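Local structure of flavin-dependent monooxygenase, oxygenase subunit HsaA (Rhodococcus sp., 2RFQ) at residues Q14-L19 against K42-T47; F49-Q54 against N110-R115; P55-G60 against F99-Q104; H92-A97 against A226-M231. The protein catalyses the FMNH2-dependent ortho-hydroxylation of the steroid breakdown product 3-HSA to 3,4-DHSA in cholesterol catabolism, as the oxygenase partner of a reductase. One frame throughout, in Å; residues are numbered along the deposited sequence.

Contact 1 of 4, residues Q14-L19 against K42-T47; sequences QRLDAL and KALQET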
# COMPACT_ATOMS: atom_id res chain seq x y z
N GLN A 14 5.81 5.49 -37.21
CA GLN A 14 5.95 6.88 -37.66
C GLN A 14 4.60 7.47 -38.09
O GLN A 14 4.29 8.61 -37.75
CB GLN A 14 6.97 6.98 -38.80
CG GLN A 14 8.39 6.63 -38.34
CD GLN A 14 9.46 6.98 -39.38
OE1 GLN A 14 9.46 8.07 -39.96
NE2 GLN A 14 10.40 6.06 -39.59
N ARG A 15 3.82 6.70 -38.85
CA ARG A 15 2.51 7.17 -39.28
C ARG A 15 1.56 7.36 -38.08
O ARG A 15 0.78 8.32 -38.05
CB ARG A 15 1.90 6.22 -40.29
CG ARG A 15 2.66 6.18 -41.62
CD ARG A 15 2.12 5.00 -42.43
NE ARG A 15 2.94 4.70 -43.60
CZ ARG A 15 3.06 3.49 -44.14
NH1 ARG A 15 2.40 2.44 -43.63
NH2 ARG A 15 3.82 3.32 -45.21
N LEU A 16 1.66 6.46 -37.09
CA LEU A 16 0.84 6.62 -35.88
C LEU A 16 1.20 7.90 -35.12
O LEU A 16 0.32 8.63 -34.66
CB LEU A 16 0.92 5.40 -34.97
CG LEU A 16 0.16 4.18 -35.49
CD1 LEU A 16 0.58 2.92 -34.69
CD2 LEU A 16 -1.39 4.42 -35.47
N ASP A 17 2.49 8.19 -35.00
CA ASP A 17 2.94 9.43 -34.37
C ASP A 17 2.28 10.66 -34.97
O ASP A 17 1.86 11.56 -34.24
CB ASP A 17 4.45 9.57 -34.52
CG ASP A 17 5.21 8.88 -33.42
OD1 ASP A 17 4.62 8.67 -32.33
OD2 ASP A 17 6.40 8.56 -33.66
N ALA A 18 2.23 10.72 -36.30
CA ALA A 18 1.62 11.84 -37.02
C ALA A 18 0.13 11.97 -36.70
O ALA A 18 -0.43 13.05 -36.80
CB ALA A 18 1.83 11.65 -38.51
N LEU A 19 -0.50 10.87 -36.30
CA LEU A 19 -1.94 10.84 -36.08
C LEU A 19 -2.35 11.19 -34.65
O LEU A 19 -3.50 11.58 -34.40
CB LEU A 19 -2.47 9.42 -36.44
CG LEU A 19 -3.98 9.16 -36.35
CD1 LEU A 19 -4.76 10.14 -37.26
CD2 LEU A 19 -4.31 7.71 -36.73
N LYS A 42 -10.50 4.97 -40.07
CA LYS A 42 -9.94 5.07 -41.42
C LYS A 42 -8.47 5.47 -41.37
O LYS A 42 -7.63 4.86 -42.04
CB LYS A 42 -10.76 6.05 -42.26
CG LYS A 42 -10.27 6.23 -43.67
CD LYS A 42 -11.26 7.11 -44.46
CE LYS A 42 -10.77 7.39 -45.89
NZ LYS A 42 -9.71 8.43 -45.92
N ALA A 43 -8.15 6.48 -40.55
CA ALA A 43 -6.77 6.95 -40.45
C ALA A 43 -5.89 5.85 -39.87
O ALA A 43 -4.76 5.64 -40.33
CB ALA A 43 -6.69 8.18 -39.60
N LEU A 44 -6.41 5.15 -38.86
CA LEU A 44 -5.67 4.02 -38.27
C LEU A 44 -5.38 2.94 -39.33
O LEU A 44 -4.24 2.44 -39.43
CB LEU A 44 -6.42 3.44 -37.07
CG LEU A 44 -6.34 4.34 -35.83
CD1 LEU A 44 -7.42 3.89 -34.85
CD2 LEU A 44 -4.93 4.31 -35.20
N GLN A 45 -6.40 2.63 -40.13
CA GLN A 45 -6.25 1.66 -41.22
C GLN A 45 -5.13 2.12 -42.17
O GLN A 45 -4.24 1.35 -42.53
CB GLN A 45 -7.56 1.48 -41.98
CG GLN A 45 -7.45 0.58 -43.21
CD GLN A 45 -8.76 0.43 -43.98
OE1 GLN A 45 -9.82 0.22 -43.40
NE2 GLN A 45 -8.69 0.55 -45.29
N GLU A 46 -5.16 3.40 -42.53
CA GLU A 46 -4.17 3.94 -43.47
C GLU A 46 -2.74 3.94 -42.93
O GLU A 46 -1.79 3.95 -43.71
CB GLU A 46 -4.60 5.32 -43.97
CG GLU A 46 -5.86 5.26 -44.82
CD GLU A 46 -6.49 6.63 -45.06
OE1 GLU A 46 -6.01 7.64 -44.48
OE2 GLU A 46 -7.48 6.68 -45.82
N THR A 47 -2.57 3.89 -41.61
CA THR A 47 -1.20 3.78 -41.06
C THR A 47 -0.60 2.40 -41.31
O THR A 47 0.60 2.24 -41.24
CB THR A 47 -1.13 4.01 -39.54
OG1 THR A 47 -1.77 2.92 -38.83
CG2 THR A 47 -1.74 5.37 -39.17

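Contact 2 of 4, residues F49-Q54 against N110-R115; sequences FFRLLQ and NDTDVR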
# COMPACT_ATOMS: atom_id res chain seq x y z
N PHE A 49 -1.69 -0.05 -39.28
CA PHE A 49 -1.81 -0.63 -37.95
C PHE A 49 -2.54 -1.98 -37.91
O PHE A 49 -2.07 -2.92 -37.29
CB PHE A 49 -2.52 0.33 -36.97
CG PHE A 49 -2.86 -0.36 -35.66
CD1 PHE A 49 -1.85 -0.62 -34.72
CD2 PHE A 49 -4.16 -0.82 -35.42
CE1 PHE A 49 -2.12 -1.33 -33.55
CE2 PHE A 49 -4.46 -1.51 -34.23
CZ PHE A 49 -3.42 -1.78 -33.29
N PHE A 50 -3.72 -2.05 -38.54
CA PHE A 50 -4.51 -3.29 -38.45
C PHE A 50 -3.81 -4.46 -39.16
O PHE A 50 -4.06 -5.61 -38.82
CB PHE A 50 -5.94 -3.09 -38.94
CG PHE A 50 -6.73 -2.14 -38.07
CD1 PHE A 50 -7.04 -2.49 -36.76
CD2 PHE A 50 -7.11 -0.89 -38.55
CE1 PHE A 50 -7.73 -1.60 -35.91
CE2 PHE A 50 -7.82 0.02 -37.71
CZ PHE A 50 -8.12 -0.35 -36.41
N ARG A 51 -2.92 -4.14 -40.09
CA ARG A 51 -2.16 -5.18 -40.80
C ARG A 51 -1.00 -5.75 -39.98
O ARG A 51 -0.40 -6.74 -40.39
CB ARG A 51 -1.60 -4.63 -42.12
CG ARG A 51 -2.68 -4.15 -43.06
CD ARG A 51 -2.05 -3.90 -44.43
NE ARG A 51 -3.05 -3.70 -45.47
CZ ARG A 51 -3.74 -4.66 -46.09
NH1 ARG A 51 -3.58 -5.96 -45.76
NH2 ARG A 51 -4.61 -4.33 -47.04
N LEU A 52 -0.70 -5.15 -38.83
CA LEU A 52 0.50 -5.56 -38.08
C LEU A 52 0.58 -7.07 -37.79
O LEU A 52 1.62 -7.66 -38.04
CB LEU A 52 0.66 -4.76 -36.79
CG LEU A 52 1.25 -3.36 -37.00
CD1 LEU A 52 1.21 -2.59 -35.66
CD2 LEU A 52 2.67 -3.41 -37.53
N LEU A 53 -0.49 -7.66 -37.25
CA LEU A 53 -0.48 -9.11 -36.97
C LEU A 53 -1.20 -9.94 -38.05
O LEU A 53 -1.44 -11.15 -37.86
CB LEU A 53 -1.04 -9.43 -35.58
CG LEU A 53 -0.26 -8.79 -34.42
CD1 LEU A 53 -0.93 -9.18 -33.11
CD2 LEU A 53 1.20 -9.23 -34.38
N GLN A 54 -1.57 -9.29 -39.15
CA GLN A 54 -2.20 -9.98 -40.28
C GLN A 54 -1.15 -10.76 -41.09
O GLN A 54 -0.02 -10.31 -41.20
CB GLN A 54 -2.92 -8.95 -41.15
CG GLN A 54 -3.69 -9.55 -42.32
CD GLN A 54 -4.40 -8.48 -43.12
OE1 GLN A 54 -3.84 -7.41 -43.36
NE2 GLN A 54 -5.63 -8.75 -43.55
N ASN A 110 -11.74 -10.68 -50.79
CA ASN A 110 -12.04 -9.56 -51.70
C ASN A 110 -11.52 -8.23 -51.19
O ASN A 110 -11.40 -7.26 -51.96
CB ASN A 110 -13.55 -9.46 -51.96
CG ASN A 110 -14.08 -10.60 -52.83
OD1 ASN A 110 -15.13 -11.19 -52.52
ND2 ASN A 110 -13.37 -10.92 -53.90
N ASP A 111 -11.18 -8.19 -49.91
CA ASP A 111 -10.82 -6.94 -49.24
C ASP A 111 -10.02 -7.29 -47.99
O ASP A 111 -10.57 -7.73 -46.98
CB ASP A 111 -12.11 -6.16 -48.89
CG ASP A 111 -11.85 -4.83 -48.19
OD1 ASP A 111 -10.70 -4.54 -47.80
OD2 ASP A 111 -12.84 -4.07 -48.03
N THR A 112 -8.71 -7.09 -48.07
CA THR A 112 -7.83 -7.46 -46.94
C THR A 112 -7.84 -6.44 -45.82
O THR A 112 -7.13 -6.62 -44.82
CB THR A 112 -6.38 -7.74 -47.39
OG1 THR A 112 -5.84 -6.58 -48.04
CG2 THR A 112 -6.38 -8.90 -48.39
N ASP A 113 -8.63 -5.38 -45.95
CA ASP A 113 -8.80 -4.40 -44.85
C ASP A 113 -10.04 -4.68 -43.99
O ASP A 113 -10.33 -3.93 -43.07
CB ASP A 113 -8.88 -2.97 -45.40
CG ASP A 113 -7.57 -2.50 -45.99
OD1 ASP A 113 -6.55 -2.49 -45.26
OD2 ASP A 113 -7.56 -2.17 -47.19
N VAL A 114 -10.77 -5.74 -44.28
CA VAL A 114 -11.95 -6.06 -43.47
C VAL A 114 -11.54 -6.31 -42.00
O VAL A 114 -10.50 -6.90 -41.74
CB VAL A 114 -12.71 -7.27 -44.07
CG1 VAL A 114 -13.70 -7.87 -43.07
CG2 VAL A 114 -13.41 -6.83 -45.37
N ARG A 115 -12.38 -5.84 -41.07
CA ARG A 115 -12.15 -5.97 -39.63
C ARG A 115 -13.16 -6.91 -38.98
O ARG A 115 -14.28 -7.13 -39.50
CB ARG A 115 -12.24 -4.60 -38.95
CG ARG A 115 -11.06 -3.69 -39.28
CD ARG A 115 -11.19 -2.36 -38.55
NE ARG A 115 -12.12 -1.43 -39.20
CZ ARG A 115 -11.78 -0.62 -40.21
NH1 ARG A 115 -10.55 -0.66 -40.74
NH2 ARG A 115 -12.69 0.20 -40.72
O HOH W 1 -4.39 -1.18 -46.08
O HOH W 2 -5.71 -2.59 -49.03

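Contact 3 of 4, residues P55-G60 against F99-Q104; sequences PEQWGG and FSQQAQ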
# COMPACT_ATOMS: atom_id res chain seq x y z
N PRO A 55 -1.51 -11.96 -41.58
CA PRO A 55 -0.54 -12.77 -42.36
C PRO A 55 -0.03 -12.10 -43.63
O PRO A 55 -0.74 -11.30 -44.27
CB PRO A 55 -1.32 -14.07 -42.67
CG PRO A 55 -2.30 -14.17 -41.50
CD PRO A 55 -2.75 -12.72 -41.31
N GLU A 56 1.22 -12.42 -43.98
CA GLU A 56 1.81 -11.91 -45.21
C GLU A 56 0.94 -12.23 -46.44
O GLU A 56 0.86 -11.42 -47.38
CB GLU A 56 3.21 -12.47 -45.36
CG GLU A 56 3.97 -11.93 -46.58
CD GLU A 56 3.69 -12.72 -47.84
OE1 GLU A 56 3.23 -13.88 -47.74
OE2 GLU A 56 3.96 -12.18 -48.94
N GLN A 57 0.27 -13.39 -46.45
CA GLN A 57 -0.50 -13.78 -47.65
C GLN A 57 -1.65 -12.81 -47.92
O GLN A 57 -2.14 -12.73 -49.05
CB GLN A 57 -1.01 -15.23 -47.56
CG GLN A 57 -2.07 -15.47 -46.51
CD GLN A 57 -2.78 -16.79 -46.72
OE1 GLN A 57 -3.29 -17.07 -47.83
NE2 GLN A 57 -2.83 -17.60 -45.66
N TRP A 58 -2.08 -12.08 -46.89
CA TRP A 58 -3.19 -11.13 -47.00
C TRP A 58 -2.69 -9.67 -47.03
O TRP A 58 -3.45 -8.72 -46.83
CB TRP A 58 -4.21 -11.33 -45.86
CG TRP A 58 -4.75 -12.71 -45.80
CD1 TRP A 58 -4.54 -13.64 -44.82
CD2 TRP A 58 -5.55 -13.36 -46.80
NE1 TRP A 58 -5.18 -14.83 -45.14
CE2 TRP A 58 -5.80 -14.68 -46.35
CE3 TRP A 58 -6.10 -12.95 -48.02
CZ2 TRP A 58 -6.57 -15.59 -47.08
CZ3 TRP A 58 -6.86 -13.86 -48.76
CH2 TRP A 58 -7.08 -15.17 -48.29
N GLY A 59 -1.39 -9.49 -47.26
CA GLY A 59 -0.80 -8.16 -47.32
C GLY A 59 -0.38 -7.62 -45.96
O GLY A 59 -0.10 -6.44 -45.82
N GLY A 60 -0.31 -8.51 -44.96
CA GLY A 60 0.00 -8.10 -43.59
C GLY A 60 1.48 -8.18 -43.24
O GLY A 60 2.30 -8.71 -44.01
N PHE A 99 -7.51 -19.70 -38.04
CA PHE A 99 -8.66 -20.38 -38.63
C PHE A 99 -8.24 -21.02 -39.95
O PHE A 99 -7.16 -20.73 -40.50
CB PHE A 99 -9.83 -19.42 -38.90
CG PHE A 99 -10.67 -19.08 -37.68
CD1 PHE A 99 -12.00 -19.50 -37.59
CD2 PHE A 99 -10.14 -18.26 -36.67
CE1 PHE A 99 -12.80 -19.12 -36.47
CE2 PHE A 99 -10.93 -17.90 -35.56
CZ PHE A 99 -12.26 -18.31 -35.46
N SER A 100 -9.11 -21.87 -40.48
CA SER A 100 -8.87 -22.51 -41.77
C SER A 100 -8.59 -21.47 -42.85
O SER A 100 -9.09 -20.32 -42.79
CB SER A 100 -10.09 -23.35 -42.17
OG SER A 100 -11.18 -22.49 -42.48
N GLN A 101 -7.81 -21.87 -43.86
CA GLN A 101 -7.56 -21.03 -45.00
C GLN A 101 -8.87 -20.55 -45.62
O GLN A 101 -8.99 -19.40 -46.06
CB GLN A 101 -6.73 -21.80 -46.05
CG GLN A 101 -6.49 -21.03 -47.33
CD GLN A 101 -5.49 -19.89 -47.17
OE1 GLN A 101 -4.60 -19.94 -46.31
NE2 GLN A 101 -5.62 -18.86 -48.01
N GLN A 102 -9.87 -21.43 -45.64
CA GLN A 102 -11.16 -21.10 -46.26
C GLN A 102 -11.85 -19.98 -45.50
O GLN A 102 -12.42 -19.08 -46.10
CB GLN A 102 -12.05 -22.33 -46.33
CG GLN A 102 -13.35 -22.11 -47.08
CD GLN A 102 -14.24 -23.37 -47.06
OE1 GLN A 102 -13.78 -24.47 -46.70
NE2 GLN A 102 -15.50 -23.22 -47.46
N ALA A 103 -11.78 -20.03 -44.17
CA ALA A 103 -12.36 -18.96 -43.33
C ALA A 103 -11.66 -17.61 -43.60
O ALA A 103 -12.31 -16.57 -43.74
CB ALA A 103 -12.26 -19.32 -41.86
N GLN A 104 -10.33 -17.64 -43.70
CA GLN A 104 -9.59 -16.40 -44.03
C GLN A 104 -9.97 -15.86 -45.40
O GLN A 104 -10.12 -14.66 -45.58
CB GLN A 104 -8.09 -16.65 -43.99
CG GLN A 104 -7.56 -17.04 -42.63
CD GLN A 104 -6.15 -17.58 -42.72
OE1 GLN A 104 -5.26 -16.90 -43.24
NE2 GLN A 104 -5.94 -18.82 -42.27

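Contact 4 of 4, residues H92-A97 against A226-M231; sequences HNWHLA and APVYKM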
# COMPACT_ATOMS: atom_id res chain seq x y z
N HIS A 92 -7.56 -9.54 -33.47
CA HIS A 92 -8.42 -10.48 -34.17
C HIS A 92 -7.81 -10.91 -35.50
O HIS A 92 -8.14 -11.97 -36.01
CB HIS A 92 -9.81 -9.91 -34.37
CG HIS A 92 -10.48 -9.58 -33.09
ND1 HIS A 92 -11.38 -8.55 -32.97
CD2 HIS A 92 -10.32 -10.09 -31.84
CE1 HIS A 92 -11.78 -8.47 -31.71
NE2 HIS A 92 -11.15 -9.39 -31.01
N ASN A 93 -6.93 -10.08 -36.06
CA ASN A 93 -6.26 -10.44 -37.33
C ASN A 93 -5.20 -11.51 -37.12
O ASN A 93 -4.91 -12.29 -38.03
CB ASN A 93 -5.72 -9.18 -38.03
CG ASN A 93 -6.85 -8.29 -38.56
OD1 ASN A 93 -8.02 -8.69 -38.54
ND2 ASN A 93 -6.51 -7.07 -38.99
N TRP A 94 -4.67 -11.55 -35.91
CA TRP A 94 -3.82 -12.64 -35.46
C TRP A 94 -4.68 -13.90 -35.26
O TRP A 94 -4.34 -14.99 -35.73
CB TRP A 94 -3.12 -12.24 -34.13
CG TRP A 94 -2.22 -13.30 -33.53
CD1 TRP A 94 -0.86 -13.43 -33.71
CD2 TRP A 94 -2.62 -14.38 -32.66
NE1 TRP A 94 -0.39 -14.54 -33.02
CE2 TRP A 94 -1.45 -15.12 -32.35
CE3 TRP A 94 -3.84 -14.77 -32.09
CZ2 TRP A 94 -1.46 -16.23 -31.52
CZ3 TRP A 94 -3.85 -15.92 -31.26
CH2 TRP A 94 -2.68 -16.62 -31.00
N HIS A 95 -5.80 -13.76 -34.56
CA HIS A 95 -6.67 -14.91 -34.29
C HIS A 95 -7.17 -15.54 -35.59
O HIS A 95 -7.14 -16.77 -35.74
CB HIS A 95 -7.86 -14.49 -33.40
CG HIS A 95 -8.65 -15.64 -32.85
ND1 HIS A 95 -9.81 -15.46 -32.14
CD2 HIS A 95 -8.43 -16.98 -32.88
CE1 HIS A 95 -10.30 -16.63 -31.76
NE2 HIS A 95 -9.47 -17.58 -32.18
N LEU A 96 -7.58 -14.71 -36.55
CA LEU A 96 -8.10 -15.26 -37.80
C LEU A 96 -7.05 -16.06 -38.59
O LEU A 96 -7.40 -16.97 -39.32
CB LEU A 96 -8.71 -14.16 -38.68
CG LEU A 96 -9.50 -14.66 -39.89
CD1 LEU A 96 -10.69 -15.52 -39.49
CD2 LEU A 96 -9.96 -13.49 -40.79
N ALA A 97 -5.78 -15.70 -38.44
CA ALA A 97 -4.68 -16.42 -39.08
C ALA A 97 -4.64 -17.90 -38.69
O ALA A 97 -4.02 -18.70 -39.38
CB ALA A 97 -3.35 -15.77 -38.71
N ALA A 226 4.51 -18.02 -39.91
CA ALA A 226 5.32 -17.04 -39.17
C ALA A 226 5.33 -17.38 -37.67
O ALA A 226 4.31 -17.86 -37.12
CB ALA A 226 4.81 -15.63 -39.38
N PRO A 227 6.48 -17.18 -37.00
CA PRO A 227 6.55 -17.57 -35.57
C PRO A 227 5.55 -16.84 -34.67
O PRO A 227 5.16 -17.39 -33.63
CB PRO A 227 8.00 -17.25 -35.17
CG PRO A 227 8.48 -16.23 -36.23
CD PRO A 227 7.79 -16.70 -37.50
N VAL A 228 5.11 -15.64 -35.05
CA VAL A 228 4.15 -14.93 -34.19
C VAL A 228 2.85 -15.75 -33.98
O VAL A 228 2.22 -15.65 -32.92
CB VAL A 228 3.84 -13.50 -34.72
CG1 VAL A 228 3.05 -13.54 -36.04
CG2 VAL A 228 3.07 -12.69 -33.66
N TYR A 229 2.48 -16.59 -34.96
CA TYR A 229 1.21 -17.35 -34.84
C TYR A 229 1.33 -18.57 -33.92
O TYR A 229 0.32 -19.23 -33.66
CB TYR A 229 0.62 -17.71 -36.22
CG TYR A 229 0.43 -16.48 -37.06
CD1 TYR A 229 -0.43 -15.45 -36.62
CD2 TYR A 229 1.16 -16.28 -38.23
CE1 TYR A 229 -0.56 -14.25 -37.33
CE2 TYR A 229 1.02 -15.12 -38.96
CZ TYR A 229 0.16 -14.11 -38.52
OH TYR A 229 0.03 -12.94 -39.22
N LYS A 230 2.54 -18.84 -33.42
CA LYS A 230 2.74 -19.95 -32.47
C LYS A 230 2.75 -19.41 -31.03
O LYS A 230 2.95 -20.18 -30.07
CB LYS A 230 4.03 -20.70 -32.80
CG LYS A 230 3.91 -21.37 -34.15
CD LYS A 230 5.16 -22.15 -34.52
CE LYS A 230 4.89 -22.97 -35.80
NZ LYS A 230 4.85 -22.12 -37.03
N MSE A 231 2.56 -18.10 -30.88
CA MSE A 231 2.49 -17.51 -29.53
C MSE A 231 1.25 -18.02 -28.79
O MSE A 231 0.22 -18.21 -29.40
CB MSE A 231 2.43 -15.98 -29.61
CG MSE A 231 3.70 -15.37 -30.15
SE MSE A 231 5.06 -15.18 -28.74
CE MSE A 231 4.18 -13.77 -27.68

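Contact 1 of 4, residues Q14-L19 against K42-T47
R15, L16 and L19 of helix 11-25 pack against A43, L44 and T47 of helix 38-47 in a nearly antiparallel helix-helix contact within the N-terminal helical domain of the acyl-CoA dehydrogenase fold. The two short axes pass 9.4 Å apart at 155°. Methyl groups carry the inner side. L16 and L44 cross at about a right angle, and their CD2 atoms meet at 3.6 Å. L19 has CG anti to its backbone N (chi1 -177°), which carries the two methyls across to helix 38-47: CD1 sits 3.6 Å from CB of A43, and CD2 lies 3.8 Å from CD2 of L44. On the side facing the bundle, L16 rests on A71, K74 and I75 of helix 65-76, while L44 reaches I75 and, on helix 80-96, T82 and S86, so the pair is seated on the rest of the helical bundle. The other margin is polar and more exposed. There R15 lies alongside T47, CB to CB 3.8 Å, and its extended chain runs past the residue until NH1 donates to O of T47 (3.0 Å, 164°). The oxygen lies in the guanidinium plane, but NH1 approaches from above the carbonyl plane, away from a lone pair. T47 turns its hydroxyl back on its helix: OG1 donates to O of L44 at 2.6 Å on an in-plane lone pair, accepts from N of F49, and has CD2 of L16 against it at 3.7 Å.

Contact 2 of 4, residues F49-Q54 against N110-R115
R51 reaches from the 49-54 segment to T112 and D113. From CB the chain leaves with CG beside the backbone N (chi1 -60°) and stays extended to NE, with CD passing O of G59. NE donates to water 1 at 2.9 Å, and that water in turn donates to OD1 of D113. At the tip NH2 gives a straight bond to OG1 of T112 (2.8 Å, 165°), the oxygen lying in the guanidinium plane; NH1 adds a weak bond to the same hydroxyl and another, also weak, to O of W58. OD1 of D113 stands 3.2 Å from NH2 but well out of the guanidinium plane, so the salt bridge acts through charge alone. Water 2 spans the same pair, bonded weakly to NH2 and firmly to OD2 of D113 (2.6 Å). The segments joined here are two loops, one following helix 38-47 in the N-terminal helical domain of the acyl-CoA dehydrogenase fold, the other leading from helix 101-108 into the first strand of the beta domain. The second loop makes a type I turn from D111 to V114, with an Asx turn in which OD1 of D111 accepts from N of D113. Q54, fully extended, sends NE2 onto an in-plane lone pair of T112 O (2.9 Å, 169°). Beyond it R115 lays CD over one face of the F50 ring, 4.2 Å from the centroid in a CH-pi contact; CD2 of F49 lies over the opposite face, toward its rim, while NE of R115 bonds to O of H147 and NH1 to OE1 of Q45.

Contact 3 of 4, residues P55-G60 against F99-Q104
Q57 and Q101 meet amide to amide from opposite directions and exchange two hydrogen bonds. NE2 of Q101 donates to OE1 of Q57 at 2.9 Å, and NE2 of Q57 donates to OE1 of Q101 at 3.0 Å. The planes are 26° apart, nearly coplanar, and this reciprocal pairing fixes the rotation of both amides. Each side chain arrives differently: Q57 places CG between its backbone N and carbonyl carbon (chi1 68°) and then runs straight, whereas Q101 bends at chi2 (73°) to bring its amide round. The contact ties the loop between helices 38-47 and 65-76 to the first turn of helix 101-108, in the N-terminal helical domain of the acyl-CoA dehydrogenase fold; S100 is the N-cap, its OG accepting from N of A103. Beside the pair NE1 of the W58 indole donates to OE1 of Q104 (2.8 Å), the oxygen close to the ring plane. O of Q104 lies over one indole face and CG of Q57 over the other, both toward the rim. Q104 is held at either end of its amide, with NE2 bonded to O of F99 and OE1 also accepting from ND2 of N224, whose OD1 accepts from NE2 of Q57.

Contact 4 of 4, residues H92-A97 against A226-M231
The W94 indole has CD1 of Y229 over one face and the carbonyl oxygens of V228 and M231 at its edge, while the Y229 ring carries CB of A97 on one face and CG1 of V228 on the other. This buried contact joins the C-terminal part of helix 80-96, in the N-terminal helical domain of the acyl-CoA dehydrogenase fold, to the 3-10 turn at 227-230 that precedes helix 233-266, the first long helix of the C-terminal domain. W94 swings its indole out from the helix with CG anti to the backbone N (chi1 179°). The five-membered ring of W94 is inclined at 39° to the Y229 ring, the two side chains running antiparallel past each other; CD1 of W94 is 3.6 Å from CD1 of Y229. A97 makes a CH-pi contact, its CB 3.8 Å from the Y229 centroid. The phenol hydroxyl of Y229 is tied to O of L53, bringing a third piece of chain to the site. At the far end of the indole, CZ2 lies 3.4 Å from O of M231, a selenomethionine. The W94 side chain lies about 7 Å from that of Y120, probably an FMN-binding residue. NE1 of W94 donates almost straight to O of V228 (2.8 Å, 173°), coming from above the carbonyl plane, while N of M231 reaches that oxygen from the opposite face.

Overall arrangement
Contacts 3 and 4 are buried, contacts 1 and 2 only partly so. All four involve the N-terminal helical domain, and contact 4 alone links it to the segment before the long C-terminal helices. Contact 1 is mainly aliphatic packing between two helices with one arginine-to-carbonyl bond at its margin, whereas contact 2 relies on charge, waters and loop carbonyls. Contact 3 replaces charge with neutral amides and an indole, and contact 4 is the most aromatic. Contacts 1 and 2 adjoin through helix 38-47, contacts 2 and 3 through the loop 49-60, and both of the latter reach contact 4 through Y229, whose hydroxyl lies against the L53-P55 backbone.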